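Local coordinates for glutathione S-transferase 2 (Onchocerca volvulus, PDB 1TU7), which catalyses the conjugation of reduced glutathione to electrophilic compounds and appears to be central to detoxification in this parasitic nematode, at residues S9-G12 with L13-I17; E193-A197 with A198-V202; S43-F47 with G48-C52; D88-C91 with E92-D96. All blocks are in the same frame, centred on the assembly; numbering follows the deposited sequence.

Interaction 1: residues S9-G12 with L13-I17; sequences SIRG and LAEPI. With GSH (glutathione), chain C.
Arg11 meets Glu15 where the loop after strand 3-8 turns into helix 15-23, and the run-up to that meeting is short. At Ser9 the hydroxyl is taken up by Arg32 rather than by the turn, and the Ile10 side chain lies on Pro201, while Ile10 O accepts from Arg18 NH1. Arg11 then supplies the turn with its acceptor. Its carbonyl O receives two weak, bent hydrogen bonds, from Ala14 N at 3.2 Å and from Glu15 N at 3.1 Å, both with N-H...O angles of 123°.

The Arg11 side chain crosses that of Glu15 at a slant, and the arginine touches with its aliphatic stem, CG lying 3.6 Å from Glu15 OE1. The guanidinium and carboxylate planes are 44° apart, and Arg11 NE stays 4.7 Å from Glu15 OE2, so the two opposite charges are near without pairing. Each has other partners: Arg11 bridges to Asp159 and Glu156, Glu15 to Arg18 and Arg195, with Tyr191 adding a hydrogen bond. In this thioredoxin-like N-terminal domain the first strand leads through such a loop into the first helix, beside the glutathione site.

Gly12 follows with positive phi, a backbone shape that suits a residue without a side chain, and its carbonyl O approaches Pro16 CD at 4.0 Å. Next comes Leu13, at the ligand: with CG anti to the carbonyl carbon (chi1 -62°), the branch CD1 reaches the glutathione sulfur SG2 at 3.5 Å. Tyr7, itself part of the glutathione pocket, is hydrogen-bonded through its OH to Leu13 N.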
loop_
_atom_site.group_PDB
_atom_site.type_symbol
_atom_site.label_atom_id
_atom_site.label_comp_id
_atom_site.label_asym_id
_atom_site.label_seq_id
_atom_site.Cartn_x
_atom_site.Cartn_y
_atom_site.Cartn_z
ATOM N N SER A 9 -21.311 -1.621 1.930
ATOM C CA SER A 9 -21.920 -1.633 3.238
ATOM C C SER A 9 -21.345 -2.747 4.094
ATOM O O SER A 9 -22.049 -3.604 4.614
ATOM C CB SER A 9 -23.443 -1.715 3.153
ATOM O OG SER A 9 -23.989 -1.198 4.336
ATOM N N ILE A 10 -20.026 -2.712 4.225
ATOM C CA ILE A 10 -19.244 -3.646 5.021
ATOM C C ILE A 10 -18.105 -2.819 5.603
ATOM O O ILE A 10 -17.863 -1.682 5.188
ATOM C CB ILE A 10 -18.629 -4.807 4.165
ATOM C CG1 ILE A 10 -17.628 -4.258 3.156
ATOM C CG2 ILE A 10 -19.736 -5.629 3.504
ATOM C CD1 ILE A 10 -16.805 -5.295 2.408
ATOM N N ARG A 11 -17.371 -3.411 6.529
ATOM C CA ARG A 11 -16.216 -2.753 7.099
ATOM C C ARG A 11 -15.094 -2.675 6.076
ATOM O O ARG A 11 -14.748 -1.581 5.619
ATOM C CB ARG A 11 -15.805 -3.424 8.382
ATOM C CG ARG A 11 -16.819 -3.176 9.502
ATOM C CD ARG A 11 -16.776 -4.141 10.666
ATOM N NE ARG A 11 -15.537 -4.078 11.394
ATOM C CZ ARG A 11 -15.379 -4.524 12.634
ATOM N NH1 ARG A 11 -16.383 -5.076 13.281
ATOM N NH2 ARG A 11 -14.210 -4.441 13.236
ATOM N N GLY A 12 -14.559 -3.824 5.693
ATOM C CA GLY A 12 -13.588 -3.888 4.629
ATOM C C GLY A 12 -12.497 -2.840 4.708
ATOM O O GLY A 12 -11.962 -2.560 5.771
ATOM N N LEU A 13 -12.151 -2.275 3.561
ATOM C CA LEU A 13 -11.061 -1.307 3.453
ATOM C C LEU A 13 -11.413 0.053 3.945
ATOM O O LEU A 13 -10.515 0.858 4.207
ATOM C CB LEU A 13 -10.629 -1.177 1.989
ATOM C CG LEU A 13 -10.083 -2.441 1.340
ATOM C CD1 LEU A 13 -9.825 -2.157 -0.119
ATOM C CD2 LEU A 13 -8.818 -2.919 2.046
ATOM N N ALA A 14 -12.699 0.353 4.050
ATOM C CA ALA A 14 -13.153 1.675 4.466
ATOM C C ALA A 14 -13.054 1.852 5.945
ATOM O O ALA A 14 -12.997 2.989 6.380
ATOM C CB ALA A 14 -14.570 1.937 4.036
ATOM N N GLU A 15 -13.094 0.772 6.722
ATOM C CA GLU A 15 -13.354 0.942 8.137
ATOM C C GLU A 15 -12.269 1.758 8.838
ATOM O O GLU A 15 -12.604 2.571 9.705
ATOM C CB GLU A 15 -13.622 -0.368 8.838
ATOM C CG GLU A 15 -14.283 -0.207 10.189
ATOM C CD GLU A 15 -15.711 0.268 10.103
ATOM O OE1 GLU A 15 -16.290 0.317 9.008
ATOM O OE2 GLU A 15 -16.262 0.590 11.177
ATOM N N PRO A 16 -10.980 1.598 8.542
ATOM C CA PRO A 16 -9.995 2.453 9.224
ATOM C C PRO A 16 -10.231 3.920 8.963
ATOM O O PRO A 16 -9.942 4.750 9.844
ATOM C CB PRO A 16 -8.666 1.980 8.692
ATOM C CG PRO A 16 -8.939 0.565 8.335
ATOM C CD PRO A 16 -10.321 0.556 7.722
ATOM N N ILE A 17 -10.721 4.257 7.763
ATOM C CA ILE A 17 -11.048 5.654 7.440
ATOM C C ILE A 17 -12.259 6.120 8.244
ATOM O O ILE A 17 -12.274 7.203 8.812
ATOM C CB ILE A 17 -11.236 5.837 5.942
ATOM C CG1 ILE A 17 -9.961 5.441 5.156
ATOM C CG2 ILE A 17 -11.671 7.255 5.646
ATOM C CD1 ILE A 17 -10.251 5.037 3.731
HETATM N N1 GSH C . -5.733 -0.650 -3.272
HETATM C CA1 GSH C . -7.117 -0.400 -3.146
HETATM C C1 GSH C . -7.452 0.482 -2.018
HETATM O O11 GSH C . -6.701 0.265 -0.922
HETATM O O12 GSH C . -8.387 1.353 -1.886
HETATM C CB1 GSH C . -8.103 -1.475 -3.321
HETATM C CG1 GSH C . -9.527 -1.094 -3.630
HETATM C CD1 GSH C . -10.394 -2.330 -3.812
HETATM O OE1 GSH C . -9.792 -3.539 -3.911
HETATM N N2 GSH C . -11.689 -2.171 -3.843
HETATM C CA2 GSH C . -12.641 -3.280 -3.944
HETATM C C2 GSH C . -13.693 -2.906 -4.914
HETATM O O2 GSH C . -14.020 -1.582 -5.122
HETATM C CB2 GSH C . -13.327 -3.531 -2.605
HETATM S SG2 GSH C . -12.211 -4.328 -1.430
HETATM N N3 GSH C . -14.313 -3.854 -5.595
HETATM C CA3 GSH C . -15.344 -3.457 -6.516
HETATM C C3 GSH C . -14.994 -3.850 -7.915
HETATM O O31 GSH C . -13.764 -3.964 -8.372
HETATM O O32 GSH C . -16.074 -4.102 -8.770
#

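Interaction 2: residues E193-A197 with A198-V202; sequences EKRDA and AKVPV
Helix 186-197 closes in a Schellman motif in which Lys199, just beyond it, takes a positive phi (46°) and the chain folds back on the last turn. The regular helical pattern persists as far as Ala198 N, which donates to Lys194 O at 3.1 Å. Beyond it Lys199 N turns to Asp196 O at 3.0 Å, arriving from well above the carbonyl plane, and Val200 N closes the motif on Arg195 O at 3.2 Å with an almost straight N-H...O angle of 173°.

The apolar contact joins the same two residues that make this closing bond. Val200 CG2, placed anti to its own carbonyl carbon, comes to 3.8 Å from Arg195 CG, and the two side chains meet at about a right angle. The same methyl lies 3.6 Å from Arg195 O, beside the bonded carbonyl. On the outer surface, the Lys199 side chain begins by running past the helix end, its CG 3.6 Å from Asp196 O.

Beyond CG the arginine bends at chi3 and leaves the cap for the interior, where NH1 forms a salt bridge with Glu15; its approaches to Glu156 and Asp159 are long and weak. The following Pro201 and Val202 pair through their backbones with Arg11 and Gly12. The chemistry thus divides Arg195 by function: its carbonyl and first methylenes finish the C-terminal helix, while its buried charge ties that helix to the N-terminal domain.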
loop_
_atom_site.group_PDB
_atom_site.type_symbol
_atom_site.label_atom_id
_atom_site.label_comp_id
_atom_site.label_asym_id
_atom_site.label_seq_id
_atom_site.Cartn_x
_atom_site.Cartn_y
_atom_site.Cartn_z
ATOM N N GLU A 193 -20.212 0.143 19.616
ATOM C CA GLU A 193 -21.434 -0.448 20.174
ATOM C C GLU A 193 -22.519 -0.500 19.089
ATOM O O GLU A 193 -23.200 -1.521 18.917
ATOM C CB GLU A 193 -21.943 0.353 21.385
ATOM C CG GLU A 193 -21.196 0.118 22.689
ATOM C CD GLU A 193 -21.410 1.182 23.769
ATOM O OE1 GLU A 193 -21.036 0.904 24.938
ATOM O OE2 GLU A 193 -21.918 2.297 23.472
ATOM N N LYS A 194 -22.683 0.592 18.365
ATOM C CA LYS A 194 -23.699 0.649 17.331
ATOM C C LYS A 194 -23.368 -0.257 16.163
ATOM O O LYS A 194 -24.236 -0.890 15.575
ATOM C CB LYS A 194 -23.908 2.075 16.890
ATOM C CG LYS A 194 -24.582 2.908 17.975
ATOM C CD LYS A 194 -24.573 4.373 17.654
ATOM C CE LYS A 194 -25.181 5.157 18.823
ATOM N NZ LYS A 194 -26.626 4.852 19.007
ATOM N N ARG A 195 -22.085 -0.344 15.819
ATOM C CA ARG A 195 -21.666 -1.229 14.757
ATOM C C ARG A 195 -21.937 -2.676 15.120
ATOM O O ARG A 195 -22.393 -3.468 14.274
ATOM C CB ARG A 195 -20.181 -0.976 14.506
ATOM C CG ARG A 195 -19.576 -1.706 13.336
ATOM C CD ARG A 195 -18.120 -1.307 13.161
ATOM N NE ARG A 195 -17.300 -1.743 14.270
ATOM C CZ ARG A 195 -15.986 -1.597 14.349
ATOM N NH1 ARG A 195 -15.303 -1.004 13.379
ATOM N NH2 ARG A 195 -15.334 -2.107 15.375
ATOM N N ASP A 196 -21.687 -3.024 16.375
ATOM C CA ASP A 196 -21.937 -4.365 16.856
ATOM C C ASP A 196 -23.429 -4.652 16.916
ATOM O O ASP A 196 -23.857 -5.753 16.582
ATOM C CB ASP A 196 -21.329 -4.551 18.229
ATOM C CG ASP A 196 -21.375 -5.976 18.684
ATOM O OD1 ASP A 196 -21.689 -6.173 19.877
ATOM O OD2 ASP A 196 -21.103 -6.963 17.940
ATOM N N ALA A 197 -24.216 -3.671 17.340
ATOM C CA ALA A 197 -25.666 -3.866 17.445
ATOM C C ALA A 197 -26.250 -4.215 16.083
ATOM O O ALA A 197 -27.160 -5.054 15.983
ATOM C CB ALA A 197 -26.351 -2.637 18.028
ATOM N N ALA A 198 -25.745 -3.550 15.046
ATOM C CA ALA A 198 -26.181 -3.741 13.662
ATOM C C ALA A 198 -25.528 -4.948 12.999
ATOM O O ALA A 198 -25.899 -5.298 11.859
ATOM C CB ALA A 198 -25.876 -2.481 12.859
ATOM N N LYS A 199 -24.581 -5.601 13.694
ATOM C CA LYS A 199 -23.811 -6.712 13.141
ATOM C C LYS A 199 -23.321 -6.393 11.742
ATOM O O LYS A 199 -23.489 -7.166 10.780
ATOM C CB LYS A 199 -24.626 -8.003 13.180
ATOM C CG LYS A 199 -24.960 -8.464 14.557
ATOM C CD LYS A 199 -25.560 -9.857 14.613
ATOM C CE LYS A 199 -25.726 -10.310 16.084
ATOM N NZ LYS A 199 -26.540 -11.573 16.216
ATOM N N VAL A 200 -22.658 -5.242 11.608
ATOM C CA VAL A 200 -22.162 -4.805 10.308
ATOM C C VAL A 200 -21.182 -5.865 9.810
ATOM O O VAL A 200 -20.275 -6.244 10.555
ATOM C CB VAL A 200 -21.436 -3.439 10.393
ATOM C CG1 VAL A 200 -20.798 -3.113 9.073
ATOM C CG2 VAL A 200 -22.390 -2.346 10.844
ATOM N N PRO A 201 -21.346 -6.384 8.594
ATOM C CA PRO A 201 -20.416 -7.417 8.134
ATOM C C PRO A 201 -18.999 -6.884 8.005
ATOM O O PRO A 201 -18.801 -5.758 7.569
ATOM C CB PRO A 201 -20.956 -7.820 6.761
ATOM C CG PRO A 201 -22.283 -7.301 6.684
ATOM C CD PRO A 201 -22.412 -6.119 7.609
ATOM N N VAL A 202 -18.031 -7.684 8.407
ATOM C CA VAL A 202 -16.632 -7.323 8.194
ATOM C C VAL A 202 -16.300 -7.335 6.707
ATOM O O VAL A 202 -15.621 -6.446 6.206
ATOM C CB VAL A 202 -15.654 -8.239 8.975
ATOM C CG1 VAL A 202 -14.206 -7.868 8.684
ATOM C CG2 VAL A 202 -15.946 -8.182 10.475
#

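Interaction 3: residues S43-F47 with G48-C52; sequences SQFQF and GQLPC. With GSH (glutathione), chain C.
A leucine methyl sits almost exactly over the middle of an aromatic ring: Leu50 CD2 is 3.6 Å from the centroid of Phe45 and only 7° off the ring normal, a CH-pi contact. The ring's other face has Gln44 CB, offset toward the rim. At the ring edge, in its plane, lies Cys52 SG, 4.9 Å from the Phe45 centroid, a sulfur-aromatic contact; Cys52 CB approaches Phe45 CE2 at 3.6 Å. The cysteine sulfur stands anti to its backbone N (chi1 -178°), which carries it along this edge.

A type I beta turn from Phe45 to Gly48 lies between the ring and its partners in the chain. Gly48 N donates to Phe45 O at 3.0 Å from above the carbonyl plane, and one water accepts from both Phe47 N and Gln49 N, linking the two N-H groups. The ring of Phe47 meets Phe128 of the second subunit edge-to-face.

On the ligand side Leu50 holds glutathione by its main chain, as a short strand would: Leu50 N donates to O2 of the tripeptide at 2.9 Å, nearly straight at 173°, and Leu50 O accepts from N2 of the tripeptide at 2.8 Å. The cis peptide before Pro51 is the hallmark of the thioredoxin fold at this point. Leu50 therefore recognises the cysteinyl backbone of glutathione with its own peptide atoms, while its side chain packs on the face of Phe45.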
loop_
_atom_site.group_PDB
_atom_site.type_symbol
_atom_site.label_atom_id
_atom_site.label_comp_id
_atom_site.label_asym_id
_atom_site.label_seq_id
_atom_site.Cartn_x
_atom_site.Cartn_y
_atom_site.Cartn_z
ATOM N N SER A 43 -17.289 3.689 -13.322
ATOM C CA SER A 43 -16.416 4.503 -14.166
ATOM C C SER A 43 -16.116 5.886 -13.582
ATOM O O SER A 43 -15.175 6.548 -14.013
ATOM C CB SER A 43 -16.998 4.654 -15.582
ATOM O OG SER A 43 -18.129 5.471 -15.563
ATOM N N GLN A 44 -16.897 6.310 -12.589
ATOM C CA GLN A 44 -16.654 7.582 -11.921
ATOM C C GLN A 44 -15.416 7.587 -11.023
ATOM O O GLN A 44 -14.987 8.652 -10.615
ATOM C CB GLN A 44 -17.842 7.934 -11.056
ATOM C CG GLN A 44 -19.129 8.085 -11.866
ATOM C CD GLN A 44 -20.292 8.501 -11.022
ATOM O OE1 GLN A 44 -20.123 8.954 -9.891
ATOM N NE2 GLN A 44 -21.493 8.367 -11.572
ATOM N N PHE A 45 -14.883 6.413 -10.724
ATOM C CA PHE A 45 -13.745 6.240 -9.806
ATOM C C PHE A 45 -12.507 5.949 -10.610
ATOM O O PHE A 45 -12.566 5.189 -11.555
ATOM C CB PHE A 45 -14.086 5.156 -8.795
ATOM C CG PHE A 45 -15.337 5.491 -8.059
ATOM C CD1 PHE A 45 -16.545 4.952 -8.456
ATOM C CD2 PHE A 45 -15.341 6.469 -7.083
ATOM C CE1 PHE A 45 -17.738 5.327 -7.837
ATOM C CE2 PHE A 45 -16.513 6.839 -6.449
ATOM C CZ PHE A 45 -17.714 6.274 -6.822
ATOM N N GLN A 46 -11.394 6.555 -10.214
ATOM C CA GLN A 46 -10.187 6.560 -11.023
ATOM C C GLN A 46 -9.609 5.169 -11.331
ATOM O O GLN A 46 -9.013 4.977 -12.380
ATOM C CB GLN A 46 -9.133 7.463 -10.374
ATOM C CG GLN A 46 -9.512 8.943 -10.359
ATOM C CD GLN A 46 -10.107 9.453 -9.039
ATOM O OE1 GLN A 46 -9.783 10.578 -8.573
ATOM N NE2 GLN A 46 -10.986 8.674 -8.461
ATOM N N PHE A 47 -9.772 4.202 -10.429
ATOM C CA PHE A 47 -9.418 2.815 -10.689
ATOM C C PHE A 47 -10.612 1.866 -10.725
ATOM O O PHE A 47 -10.445 0.672 -10.645
ATOM C CB PHE A 47 -8.341 2.330 -9.701
ATOM C CG PHE A 47 -7.093 3.142 -9.772
ATOM C CD1 PHE A 47 -6.755 4.075 -8.795
ATOM C CD2 PHE A 47 -6.276 3.010 -10.875
ATOM C CE1 PHE A 47 -5.602 4.823 -8.934
ATOM C CE2 PHE A 47 -5.164 3.681 -11.017
ATOM C CZ PHE A 47 -4.839 4.656 -10.072
ATOM N N GLY A 48 -11.813 2.425 -10.822
ATOM C CA GLY A 48 -13.024 1.632 -10.868
ATOM C C GLY A 48 -13.357 0.929 -9.579
ATOM O O GLY A 48 -14.084 -0.062 -9.573
ATOM N N GLN A 49 -12.811 1.433 -8.467
ATOM C CA GLN A 49 -12.925 0.773 -7.167
ATOM C C GLN A 49 -13.165 1.786 -6.036
ATOM O O GLN A 49 -13.021 2.998 -6.184
ATOM C CB GLN A 49 -11.657 -0.063 -6.904
ATOM C CG GLN A 49 -11.545 -1.253 -7.866
ATOM C CD GLN A 49 -10.676 -2.370 -7.353
ATOM O OE1 GLN A 49 -11.107 -3.544 -7.302
ATOM N NE2 GLN A 49 -9.481 -2.040 -6.964
ATOM N N LEU A 50 -13.587 1.240 -4.910
ATOM C CA LEU A 50 -13.848 1.978 -3.675
ATOM C C LEU A 50 -12.871 1.465 -2.614
ATOM O O LEU A 50 -12.370 0.353 -2.729
ATOM C CB LEU A 50 -15.298 1.729 -3.245
ATOM C CG LEU A 50 -16.357 2.149 -4.277
ATOM C CD1 LEU A 50 -17.774 1.863 -3.764
ATOM C CD2 LEU A 50 -16.216 3.585 -4.686
ATOM N N PRO A 51 -12.597 2.208 -1.540
ATOM C CA PRO A 51 -13.285 3.428 -1.131
ATOM C C PRO A 51 -12.891 4.666 -1.883
ATOM O O PRO A 51 -11.830 4.708 -2.517
ATOM C CB PRO A 51 -12.868 3.558 0.339
ATOM C CG PRO A 51 -11.537 2.932 0.400
ATOM C CD PRO A 51 -11.630 1.764 -0.524
ATOM N N CYS A 52 -13.790 5.640 -1.848
ATOM C CA CYS A 52 -13.539 6.998 -2.332
ATOM C C CYS A 52 -13.899 8.009 -1.302
ATOM O O CYS A 52 -14.996 7.942 -0.769
ATOM C CB CYS A 52 -14.375 7.226 -3.580
ATOM S SG CYS A 52 -14.166 8.826 -4.359
HETATM N N1 GSH C . -5.733 -0.650 -3.272
HETATM C CA1 GSH C . -7.117 -0.400 -3.146
HETATM C C1 GSH C . -7.452 0.482 -2.018
HETATM O O11 GSH C . -6.701 0.265 -0.922
HETATM O O12 GSH C . -8.387 1.353 -1.886
HETATM C CB1 GSH C . -8.103 -1.475 -3.321
HETATM C CG1 GSH C . -9.527 -1.094 -3.630
HETATM C CD1 GSH C . -10.394 -2.330 -3.812
HETATM O OE1 GSH C . -9.792 -3.539 -3.911
HETATM N N2 GSH C . -11.689 -2.171 -3.843
HETATM C CA2 GSH C . -12.641 -3.280 -3.944
HETATM C C2 GSH C . -13.693 -2.906 -4.914
HETATM O O2 GSH C . -14.020 -1.582 -5.122
HETATM C CB2 GSH C . -13.327 -3.531 -2.605
HETATM S SG2 GSH C . -12.211 -4.328 -1.430
HETATM N N3 GSH C . -14.313 -3.854 -5.595
HETATM C CA3 GSH C . -15.344 -3.457 -6.516
HETATM C C3 GSH C . -14.994 -3.850 -7.915
HETATM O O31 GSH C . -13.764 -3.964 -8.372
HETATM O O32 GSH C . -16.074 -4.102 -8.770
HETATM O O HOH W 1 -10.881 3.627 -7.772
#

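Interaction 4: residues D88-C91 with E92-D96. With GSH (glutathione), chain E.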
loop_
_atom_site.group_PDB
_atom_site.type_symbol
_atom_site.label_atom_id
_atom_site.label_comp_id
_atom_site.label_asym_id
_atom_site.label_seq_id
_atom_site.Cartn_x
_atom_site.Cartn_y
_atom_site.Cartn_z
ATOM N N ASP A 88 3.787 5.033 8.673
ATOM C CA ASP A 88 3.519 4.505 7.333
ATOM C C ASP A 88 3.977 3.077 7.260
ATOM O O ASP A 88 3.239 2.177 6.869
ATOM C CB ASP A 88 4.251 5.401 6.345
ATOM C CG ASP A 88 3.981 5.120 4.930
ATOM O OD1 ASP A 88 3.229 4.174 4.593
ATOM O OD2 ASP A 88 4.538 5.875 4.074
ATOM N N MET A 89 5.218 2.856 7.671
ATOM C CA MET A 89 5.778 1.512 7.685
ATOM C C MET A 89 4.866 0.572 8.506
ATOM O O MET A 89 4.566 -0.546 8.091
ATOM C CB MET A 89 7.183 1.573 8.279
ATOM C CG MET A 89 7.891 0.263 8.329
ATOM S SD MET A 89 9.498 0.412 9.179
ATOM C CE MET A 89 9.061 -0.082 10.783
ATOM N N PHE A 90 4.449 1.015 9.680
ATOM C CA PHE A 90 3.586 0.223 10.554
ATOM C C PHE A 90 2.254 -0.089 9.851
ATOM O O PHE A 90 1.814 -1.238 9.798
ATOM C CB PHE A 90 3.356 0.977 11.877
ATOM C CG PHE A 90 3.009 0.094 13.058
ATOM C CD1 PHE A 90 3.815 0.078 14.170
ATOM C CD2 PHE A 90 1.899 -0.701 13.071
ATOM C CE1 PHE A 90 3.561 -0.736 15.219
ATOM C CE2 PHE A 90 1.637 -1.510 14.166
ATOM C CZ PHE A 90 2.485 -1.528 15.226
ATOM N N CYS A 91 1.639 0.940 9.291
ATOM C CA CYS A 91 0.365 0.807 8.614
ATOM C C CYS A 91 0.479 -0.151 7.431
ATOM O O CYS A 91 -0.401 -0.981 7.207
ATOM C CB CYS A 91 -0.144 2.179 8.196
ATOM S SG CYS A 91 -1.919 2.181 7.796
ATOM N N GLU A 92 1.578 -0.081 6.704
ATOM C CA GLU A 92 1.817 -1.011 5.608
ATOM C C GLU A 92 1.917 -2.450 6.101
ATOM O O GLU A 92 1.443 -3.376 5.430
ATOM C CB GLU A 92 3.052 -0.629 4.801
ATOM C CG GLU A 92 2.878 0.639 3.971
ATOM C CD GLU A 92 1.845 0.475 2.878
ATOM O OE1 GLU A 92 0.777 1.083 3.001
ATOM O OE2 GLU A 92 2.109 -0.361 1.973
ATOM N N GLY A 93 2.547 -2.656 7.251
ATOM C CA GLY A 93 2.539 -3.984 7.840
ATOM C C GLY A 93 1.141 -4.446 8.167
ATOM O O GLY A 93 0.804 -5.593 7.975
ATOM N N VAL A 94 0.300 -3.547 8.662
ATOM C CA VAL A 94 -1.087 -3.906 8.952
ATOM C C VAL A 94 -1.795 -4.314 7.683
ATOM O O VAL A 94 -2.516 -5.305 7.660
ATOM C CB VAL A 94 -1.817 -2.742 9.662
ATOM C CG1 VAL A 94 -3.281 -3.063 9.860
ATOM C CG2 VAL A 94 -1.149 -2.465 11.019
ATOM N N ARG A 95 -1.553 -3.562 6.617
ATOM C CA ARG A 95 -2.179 -3.882 5.327
ATOM C C ARG A 95 -1.730 -5.242 4.824
ATOM O O ARG A 95 -2.546 -5.991 4.248
ATOM C CB ARG A 95 -1.883 -2.788 4.320
ATOM C CG ARG A 95 -2.605 -1.521 4.641
ATOM C CD ARG A 95 -2.111 -0.339 3.885
ATOM N NE ARG A 95 -2.504 -0.401 2.493
ATOM C CZ ARG A 95 -3.581 0.215 1.972
ATOM N NH1 ARG A 95 -4.406 0.932 2.722
ATOM N NH2 ARG A 95 -3.828 0.086 0.679
ATOM N N ASP A 96 -0.486 -5.612 5.054
ATOM C CA ASP A 96 -0.024 -6.945 4.653
ATOM C C ASP A 96 -0.787 -8.037 5.408
ATOM O O ASP A 96 -1.138 -9.070 4.822
ATOM C CB ASP A 96 1.449 -7.150 4.876
ATOM C CG ASP A 96 2.311 -6.540 3.829
ATOM O OD1 ASP A 96 1.836 -6.259 2.721
ATOM O OD2 ASP A 96 3.480 -6.292 4.098
HETATM N N1 GSH E . 4.267 -5.001 1.641
HETATM C CA1 GSH E . 5.602 -5.439 1.439
HETATM C C1 GSH E . 6.460 -4.422 0.877
HETATM O O11 GSH E . 7.678 -4.184 1.097
HETATM O O12 GSH E . 5.868 -3.733 -0.094
HETATM C CB1 GSH E . 5.848 -6.836 0.959
HETATM C CG1 GSH E . 7.274 -7.369 1.156
HETATM C CD1 GSH E . 7.420 -8.768 0.599
HETATM O OE1 GSH E . 6.318 -9.444 0.174
HETATM N N2 GSH E . 8.636 -9.273 0.576
HETATM C CA2 GSH E . 8.946 -10.559 -0.028
HETATM C C2 GSH E . 9.800 -11.297 0.936
HETATM O O2 GSH E . 10.678 -10.596 1.705
HETATM C CB2 GSH E . 9.774 -10.376 -1.284
HETATM S SG2 GSH E . 8.843 -9.586 -2.612
HETATM N N3 GSH E . 9.730 -12.603 1.010
HETATM C CA3 GSH E . 10.709 -13.352 1.786
HETATM C C3 GSH E . 10.057 -14.040 2.956
HETATM O O31 GSH E . 10.788 -15.002 3.692
HETATM O O32 GSH E . 8.826 -13.776 3.329
HETATM O O HOH W 2 0.585 3.018 4.843
#
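Asp88 and Glu92 lie side by side one turn apart on helix 81-107, their side chains pointing the same way and the carboxylate planes 83° apart. Asp88 OD1 is 4.3 Å from Glu92 OE1, a proximity of like charges that a water may ease, donating to Asp88 OD1 at 2.9 Å and to Glu92 OE1 at 2.7 Å, though more acceptors surround it than it has protons. Asp88 also forms a salt bridge with Arg68 of the second subunit. With Glu92 CG anti to its carbonyl carbon (chi1 -70°), CG lies 3.6 Å from Asp88 OD1; the bend at chi2 then directs the carboxylate. A long ion pair, Arg95 NE to Glu92 OE1 at 3.6 Å, acts through charge alone, the oxygen standing well out of the guanidinium plane.

The main-chain acceptors of 88-91 are each taken by the N-H four residues on: Asp88 O by Glu92 N, Met89 O by Gly93 N, Phe90 O by Val94 N and Cys91 O by Arg95 N. Val94 CG2 reaches the edge of the Phe90 ring at CD2, 4.1 Å away.

Arg95 gives its NH1 to Ser63 and its NH2 to the glutathione of its own subunit. Asp96 serves the other ligand: OD1 and OD2 each accept from the amino N1 of glutathione chain E at 2.9 Å, and Gln62 of the second subunit also donates to OD2. The helix thus contributes to both glutathione sites of the dimer: an amino group gripped by a partner's carboxylate, probably as an ion pair, implies that dimerisation completes each site.

How the interactions relate
From the N terminus, interaction 1 closes the turn between strand 3-8 and helix 15-23; interaction 3 follows in the loop leading into strand 52-55, interaction 4 on helix 81-107, and interaction 2 at the end of helix 186-197. All four are in series along the chain, so none nests within or crosses another. In space, 9-17 touches both interaction 2 and interaction 3, though not interaction 4: Leu13 and Ile17 pack on Pro51 of interaction 3, and both contacts touch the same glutathione. Interactions 1 and 2 join the N-terminal and C-terminal domains. Interaction 4, about 22 Å from interaction 3 between centres, shares with it contact with the second subunit.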